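Local coordinates for protein putative dienelactone hydrolase (Klebsiella pneumoniae subsp. pneumoniae MGH 78578, PDB 3F67) that probably hydrolyses ester or lactone bonds as a member of the alpha/beta-hydrolase superfamily, its natural substrate not being established, at residues Arg116-Gly121 with Ala236-Tyr241; Pro137-Ala142 with Leu168-Leu173. All coordinates share one frame; numbering follows the deposited sequence.

Overall arrangement
Contacts 1 and 2 meet the central sheet at neighbouring strands, 116-122 and 141-145, with centres about 9 Å apart. Both are largely buried, each with a more exposed margin: Arg116-Tyr241 in contact 1, Pro137 and Asn169 in contact 2. Contact 1 lays the end of helix 224-238 and the chain terminus over one sheet face, using side-chain packing and a salt bridge. Contact 2 lies where two loops run into neighbouring parallel strands, and joins them by two backbone bonds and small apolar contacts. The indole of Trp237 connects them, its NE1 donating to Pro171 O, while a probable backbone bond from Lys140 N to Leu117 O joins the approach to strand 141-145 to strand 116-122.

Contact 1: residues Arg116-Gly121 with Ala236-Tyr241; sequences RLLITG and AWFAQY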
loop_
_atom_site.group_PDB
_atom_site.type_symbol
_atom_site.label_atom_id
_atom_site.label_comp_id
_atom_site.label_asym_id
_atom_site.label_seq_id
_atom_site.Cartn_x
_atom_site.Cartn_y
_atom_site.Cartn_z
ATOM N N ARG A 116 -7.642 -13.144 -7.343
ATOM C CA ARG A 116 -7.853 -11.725 -7.723
ATOM C C ARG A 116 -7.292 -10.826 -6.625
ATOM O O ARG A 116 -7.935 -9.879 -6.124
ATOM C CB ARG A 116 -9.359 -11.459 -7.962
ATOM C CG ARG A 116 -9.956 -12.441 -8.978
ATOM C CD ARG A 116 -11.450 -12.134 -9.237
ATOM N NE ARG A 116 -11.609 -10.793 -9.864
ATOM C CZ ARG A 116 -12.793 -10.198 -10.033
ATOM N NH1 ARG A 116 -13.913 -10.797 -9.620
ATOM N NH2 ARG A 116 -12.863 -8.985 -10.627
ATOM N N LEU A 117 -6.032 -11.078 -6.292
ATOM C CA LEU A 117 -5.387 -10.299 -5.224
ATOM C C LEU A 117 -4.670 -9.086 -5.762
ATOM O O LEU A 117 -3.833 -9.192 -6.664
ATOM C CB LEU A 117 -4.359 -11.167 -4.472
ATOM C CG LEU A 117 -3.724 -10.573 -3.202
ATOM C CD1 LEU A 117 -4.720 -10.373 -2.027
ATOM C CD2 LEU A 117 -2.498 -11.472 -2.767
ATOM N N LEU A 118 -4.957 -7.951 -5.132
ATOM C CA LEU A 118 -4.415 -6.626 -5.561
ATOM C C LEU A 118 -3.906 -5.910 -4.309
ATOM O O LEU A 118 -4.322 -6.239 -3.180
ATOM C CB LEU A 118 -5.532 -5.809 -6.198
ATOM C CG LEU A 118 -6.234 -6.454 -7.388
ATOM C CD1 LEU A 118 -7.528 -5.710 -7.693
ATOM C CD2 LEU A 118 -5.306 -6.500 -8.606
ATOM N N ILE A 119 -3.042 -4.897 -4.470
ATOM C CA ILE A 119 -2.611 -4.151 -3.300
ATOM C C ILE A 119 -2.351 -2.697 -3.687
ATOM O O ILE A 119 -1.880 -2.405 -4.800
ATOM C CB ILE A 119 -1.340 -4.791 -2.686
ATOM C CG1 ILE A 119 -0.940 -4.108 -1.386
ATOM C CG2 ILE A 119 -0.166 -4.845 -3.716
ATOM C CD1 ILE A 119 0.204 -4.935 -0.611
ATOM N N THR A 120 -2.665 -1.791 -2.776
ATOM C CA THR A 120 -2.258 -0.394 -2.942
ATOM C C THR A 120 -1.776 0.132 -1.590
ATOM O O THR A 120 -2.223 -0.332 -0.530
ATOM C CB THR A 120 -3.412 0.466 -3.525
ATOM O OG1 THR A 120 -2.884 1.731 -3.954
ATOM C CG2 THR A 120 -4.576 0.690 -2.506
ATOM N N GLY A 121 -0.882 1.096 -1.619
ATOM C CA GLY A 121 -0.342 1.579 -0.335
ATOM C C GLY A 121 0.226 2.968 -0.499
ATOM O O GLY A 121 0.572 3.368 -1.607
ATOM N N ALA A 236 -8.001 2.117 -13.130
ATOM C CA ALA A 236 -7.744 1.626 -14.503
ATOM C C ALA A 236 -6.715 0.478 -14.501
ATOM O O ALA A 236 -6.827 -0.486 -15.263
ATOM C CB ALA A 236 -7.211 2.813 -15.393
ATOM N N TRP A 237 -5.730 0.571 -13.603
ATOM C CA TRP A 237 -4.640 -0.400 -13.551
ATOM C C TRP A 237 -5.205 -1.728 -13.078
ATOM O O TRP A 237 -4.790 -2.792 -13.541
ATOM C CB TRP A 237 -3.577 0.108 -12.564
ATOM C CG TRP A 237 -2.266 -0.637 -12.609
ATOM C CD1 TRP A 237 -1.835 -1.581 -11.717
ATOM C CD2 TRP A 237 -1.218 -0.422 -13.534
ATOM N NE1 TRP A 237 -0.555 -1.999 -12.064
ATOM C CE2 TRP A 237 -0.147 -1.276 -13.163
ATOM C CE3 TRP A 237 -1.068 0.436 -14.648
ATOM C CZ2 TRP A 237 1.071 -1.318 -13.866
ATOM C CZ3 TRP A 237 0.151 0.422 -15.365
ATOM C CH2 TRP A 237 1.213 -0.467 -14.974
ATOM N N PHE A 238 -6.130 -1.662 -12.126
ATOM C CA PHE A 238 -6.751 -2.846 -11.504
ATOM C C PHE A 238 -7.893 -3.446 -12.328
ATOM O O PHE A 238 -8.355 -4.570 -12.043
ATOM C CB PHE A 238 -7.367 -2.505 -10.129
ATOM C CG PHE A 238 -6.351 -2.269 -9.020
ATOM C CD1 PHE A 238 -6.718 -1.538 -7.867
ATOM C CD2 PHE A 238 -5.021 -2.727 -9.130
ATOM C CE1 PHE A 238 -5.793 -1.312 -6.832
ATOM C CE2 PHE A 238 -4.074 -2.519 -8.078
ATOM C CZ PHE A 238 -4.455 -1.806 -6.937
ATOM N N ALA A 239 -8.358 -2.701 -13.309
ATOM C CA ALA A 239 -9.699 -2.986 -13.900
ATOM C C ALA A 239 -9.894 -4.410 -14.444
ATOM O O ALA A 239 -11.009 -4.973 -14.339
ATOM C CB ALA A 239 -10.001 -1.973 -15.019
ATOM N N GLN A 240 -8.864 -4.995 -15.063
ATOM C CA GLN A 240 -9.060 -6.305 -15.700
ATOM C C GLN A 240 -9.006 -7.481 -14.737
ATOM O O GLN A 240 -9.327 -8.608 -15.143
ATOM C CB GLN A 240 -7.981 -6.548 -16.789
ATOM C CG GLN A 240 -6.606 -6.974 -16.229
ATOM C CD GLN A 240 -5.553 -6.996 -17.308
ATOM O OE1 GLN A 240 -5.376 -8.000 -17.972
ATOM N NE2 GLN A 240 -4.901 -5.887 -17.521
ATOM N N TYR A 241 -8.512 -7.238 -13.526
ATOM C CA TYR A 241 -8.164 -8.340 -12.591
ATOM C C TYR A 241 -9.330 -8.768 -11.721
ATOM O O TYR A 241 -10.324 -8.030 -11.629
ATOM C CB TYR A 241 -6.941 -7.946 -11.732
ATOM C CG TYR A 241 -5.753 -7.657 -12.585
ATOM C CD1 TYR A 241 -5.296 -6.332 -12.790
ATOM C CD2 TYR A 241 -5.096 -8.694 -13.260
ATOM C CE1 TYR A 241 -4.172 -6.074 -13.627
ATOM C CE2 TYR A 241 -3.983 -8.432 -14.092
ATOM C CZ TYR A 241 -3.546 -7.120 -14.256
ATOM O OH TYR A 241 -2.447 -6.882 -15.046
ATOM O OXT TYR A 241 -9.285 -9.886 -11.147
#
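In this alpha/beta-hydrolase fold the last helix, 224-238, packs on one face of the central sheet, and here its end and the chain terminus meet strand 116-122, where Leu118 lies against Phe238 and Arg116 grips Tyr241. The guanidinium takes the C-terminal carboxylate side-on with two nitrogens, one to each oxygen. Arg116 NE donates to Tyr241 OXT over 2.8 Å in a salt bridge, and Arg116 NH2 to Tyr241 O over 2.9 Å with an N-H...O angle of 168°. Both oxygens lie close to the guanidinium plane, and the NH2 bond uses an in-plane lone pair of O, so the two flat groups are held almost coplanar. A bend at chi3 (64°) in an otherwise extended side chain turns the guanidinium toward the terminus. The paired charges would be expected to favour an ionised carboxylate.

Next to this salt bridge along the strand the packing is apolar. Leu118 CB stands over the Phe238 face, 4.2 Å from the ring centroid and 14° off the normal, which meets the geometry of a CH-pi contact. Leu118 CD2 fits between the two aromatic residues, 3.8 Å from Phe238 CD2 and 3.8 Å from Tyr241 CB. The far rim of the phenyl ring reaches the strand backbone, its CZ 3.4 Å from Ile119 O near the ring plane, with Thr120 CB also at that edge. A type I turn from Phe238 to Tyr241, closed by Tyr241 N to Phe238 O at 3.1 Å, brings the terminus back to the strand.

Tyr60 touches both Leu118 and Phe238, while Thr120 OG1 bonds to Val143 O. Strand 116-122 leads into what is probably the nucleophile elbow, a GxCxG pattern that includes Gly121. It runs between strands 32-38 and 141-145, and its other face carries Ile119 against helix 124-133.

Contact 2: residues Pro137-Ala142 with Leu168-Leu173; sequences PQLKAA and LNAPVL
Ala142 pairs with Val172 in a parallel beta bridge, their CA atoms 4.7 Å apart, and the N and O of Ala142 bond to the residues before and after Val172, as in a parallel pair. Its N donates to Pro171 O over 3.0 Å, with an N-H...O angle of 148°, and its O accepts from Leu173 N over 2.9 Å at a straighter 165°. Ala142 O also receives a CA-H...O contact from Val172 CA at 3.3 Å. The two side chains of the bridge emerge on the same sheet face, where Ala142 CB meets Val172 CG2 at 4.1 Å. The chi1 of Val172 (-176°) sets CG1 anti to the backbone N and leaves CG2 as the branch that meets the alanine methyl.

Before the strands pair, the two segments approach through loop residues. The methyl of Ala170 is directed at the backbone of Leu139 and Lys140, with its CB 3.5 Å from Leu139 O and close to Leu139 CD2 as well. Next to it, Pro171 CD lies 3.2 Å from Lys140 O, a close CH-to-carbonyl approach. At the exposed margin Asn169 lies alongside Pro137, its side chain modelled in two positions.

The pairing belongs to a beta-alpha-beta unit, strand 141-145, helix 161-164 and strand 172-177, within the parallel part of the alpha/beta-hydrolase sheet.

Farther out, helix 124-133 covers the face that carries Ala142 and Val172, through Thr129, Trp130 and Ala133. Ala141 and Leu173 are instead touched by helix 224-238, notably by Trp237, whose NE1 gives Pro171 O a second donor. Lys140 and Ala141 are backbone-bonded with Leu117 and Ile119, and Val172 with Thr201 and Glu203.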
loop_
_atom_site.group_PDB
_atom_site.type_symbol
_atom_site.label_atom_id
_atom_site.label_comp_id
_atom_site.label_asym_id
_atom_site.label_seq_id
_atom_site.Cartn_x
_atom_site.Cartn_y
_atom_site.Cartn_z
ATOM N N PRO A 137 4.013 -14.322 -5.357
ATOM C CA PRO A 137 3.877 -14.589 -6.799
ATOM C C PRO A 137 2.406 -14.628 -7.276
ATOM O O PRO A 137 2.158 -14.561 -8.486
ATOM C CB PRO A 137 4.526 -15.969 -6.977
ATOM C CG PRO A 137 4.499 -16.589 -5.679
ATOM C CD PRO A 137 4.516 -15.494 -4.624
ATOM N N GLN A 138 1.480 -14.755 -6.324
ATOM C CA GLN A 138 0.031 -14.824 -6.596
ATOM C C GLN A 138 -0.536 -13.421 -6.861
ATOM O O GLN A 138 -1.602 -13.290 -7.446
ATOM C CB GLN A 138 -0.748 -15.464 -5.419
ATOM C CG GLN A 138 -0.791 -17.028 -5.284
ATOM C CD GLN A 138 -1.655 -17.526 -4.079
ATOM O OE1 GLN A 138 -2.892 -17.571 -4.142
ATOM N NE2 GLN A 138 -0.993 -17.912 -2.993
ATOM N N LEU A 139 0.179 -12.372 -6.443
ATOM C CA LEU A 139 -0.346 -10.998 -6.543
ATOM C C LEU A 139 -0.613 -10.657 -8.020
ATOM O O LEU A 139 0.214 -10.950 -8.873
ATOM C CB LEU A 139 0.648 -10.014 -5.914
ATOM C CG LEU A 139 0.155 -8.548 -5.968
ATOM C CD1 LEU A 139 -0.961 -8.304 -4.951
ATOM C CD2 LEU A 139 1.415 -7.656 -5.684
ATOM N N LYS A 140 -1.764 -10.057 -8.337
ATOM C CA LYS A 140 -2.082 -9.748 -9.734
ATOM C C LYS A 140 -1.639 -8.358 -10.175
ATOM O O LYS A 140 -1.265 -8.182 -11.338
ATOM C CB LYS A 140 -3.592 -9.870 -9.975
ATOM C CG LYS A 140 -4.074 -11.335 -9.830
ATOM C CD LYS A 140 -3.415 -12.208 -10.919
ATOM C CE LYS A 140 -4.051 -13.594 -10.981
ATOM N NZ LYS A 140 -3.650 -14.417 -9.810
ATOM N N ALA A 141 -1.689 -7.385 -9.270
ATOM C CA ALA A 141 -1.236 -6.039 -9.616
ATOM C C ALA A 141 -1.087 -5.192 -8.372
ATOM O O ALA A 141 -1.615 -5.554 -7.289
ATOM C CB ALA A 141 -2.242 -5.369 -10.593
ATOM N N ALA A 142 -0.350 -4.079 -8.523
ATOM C CA ALA A 142 -0.027 -3.235 -7.354
ATOM C C ALA A 142 0.024 -1.776 -7.790
ATOM O O ALA A 142 0.429 -1.466 -8.916
ATOM C CB ALA A 142 1.354 -3.621 -6.742
ATOM N N LEU A 168 10.204 -8.546 -9.223
ATOM C CA LEU A 168 8.778 -8.182 -9.371
ATOM C C LEU A 168 7.943 -9.256 -10.116
ATOM O O LEU A 168 8.366 -9.783 -11.172
ATOM C CB LEU A 168 8.646 -6.800 -10.028
ATOM C CG LEU A 168 9.044 -5.628 -9.147
ATOM C CD1 LEU A 168 9.170 -4.348 -10.004
ATOM C CD2 LEU A 168 8.072 -5.420 -7.894
ATOM N N ASN A 169 6.783 -9.574 -9.534
ATOM C CA ASN A 169 5.905 -10.680 -9.960
ATOM C C ASN A 169 4.654 -10.181 -10.680
ATOM O O ASN A 169 3.992 -10.958 -11.363
ATOM C CB ASN A 169 5.416 -11.502 -8.750
ATOM C CG ASN A 169 6.548 -12.172 -7.988
ATOM O OD1 ASN A 169 6.672 -12.028 -6.768
ATOM N ND2 ASN A 169 7.368 -12.911 -8.700
ATOM N N ALA A 170 4.331 -8.901 -10.473
ATOM C CA ALA A 170 3.042 -8.295 -10.844
ATOM C C ALA A 170 3.296 -6.898 -11.387
ATOM O O ALA A 170 4.287 -6.248 -10.980
ATOM C CB ALA A 170 2.150 -8.152 -9.585
ATOM N N PRO A 171 2.422 -6.409 -12.311
ATOM C CA PRO A 171 2.549 -5.036 -12.816
ATOM C C PRO A 171 2.350 -4.010 -11.706
ATOM O O PRO A 171 1.352 -4.110 -10.957
ATOM C CB PRO A 171 1.389 -4.915 -13.847
ATOM C CG PRO A 171 1.040 -6.314 -14.170
ATOM C CD PRO A 171 1.310 -7.136 -12.961
ATOM N N VAL A 172 3.284 -3.055 -11.597
ATOM C CA VAL A 172 3.200 -2.046 -10.538
ATOM C C VAL A 172 3.108 -0.691 -11.167
ATOM O O VAL A 172 3.921 -0.346 -12.022
ATOM C CB VAL A 172 4.455 -2.034 -9.629
ATOM C CG1 VAL A 172 4.229 -1.051 -8.518
ATOM C CG2 VAL A 172 4.721 -3.440 -9.031
ATOM N N LEU A 173 2.107 0.072 -10.749
ATOM C CA LEU A 173 1.971 1.493 -11.163
ATOM C C LEU A 173 2.423 2.335 -9.969
ATOM O O LEU A 173 1.913 2.137 -8.842
ATOM C CB LEU A 173 0.482 1.805 -11.398
ATOM C CG LEU A 173 0.110 3.272 -11.508
ATOM C CD1 LEU A 173 0.836 4.000 -12.713
ATOM C CD2 LEU A 173 -1.421 3.356 -11.763
#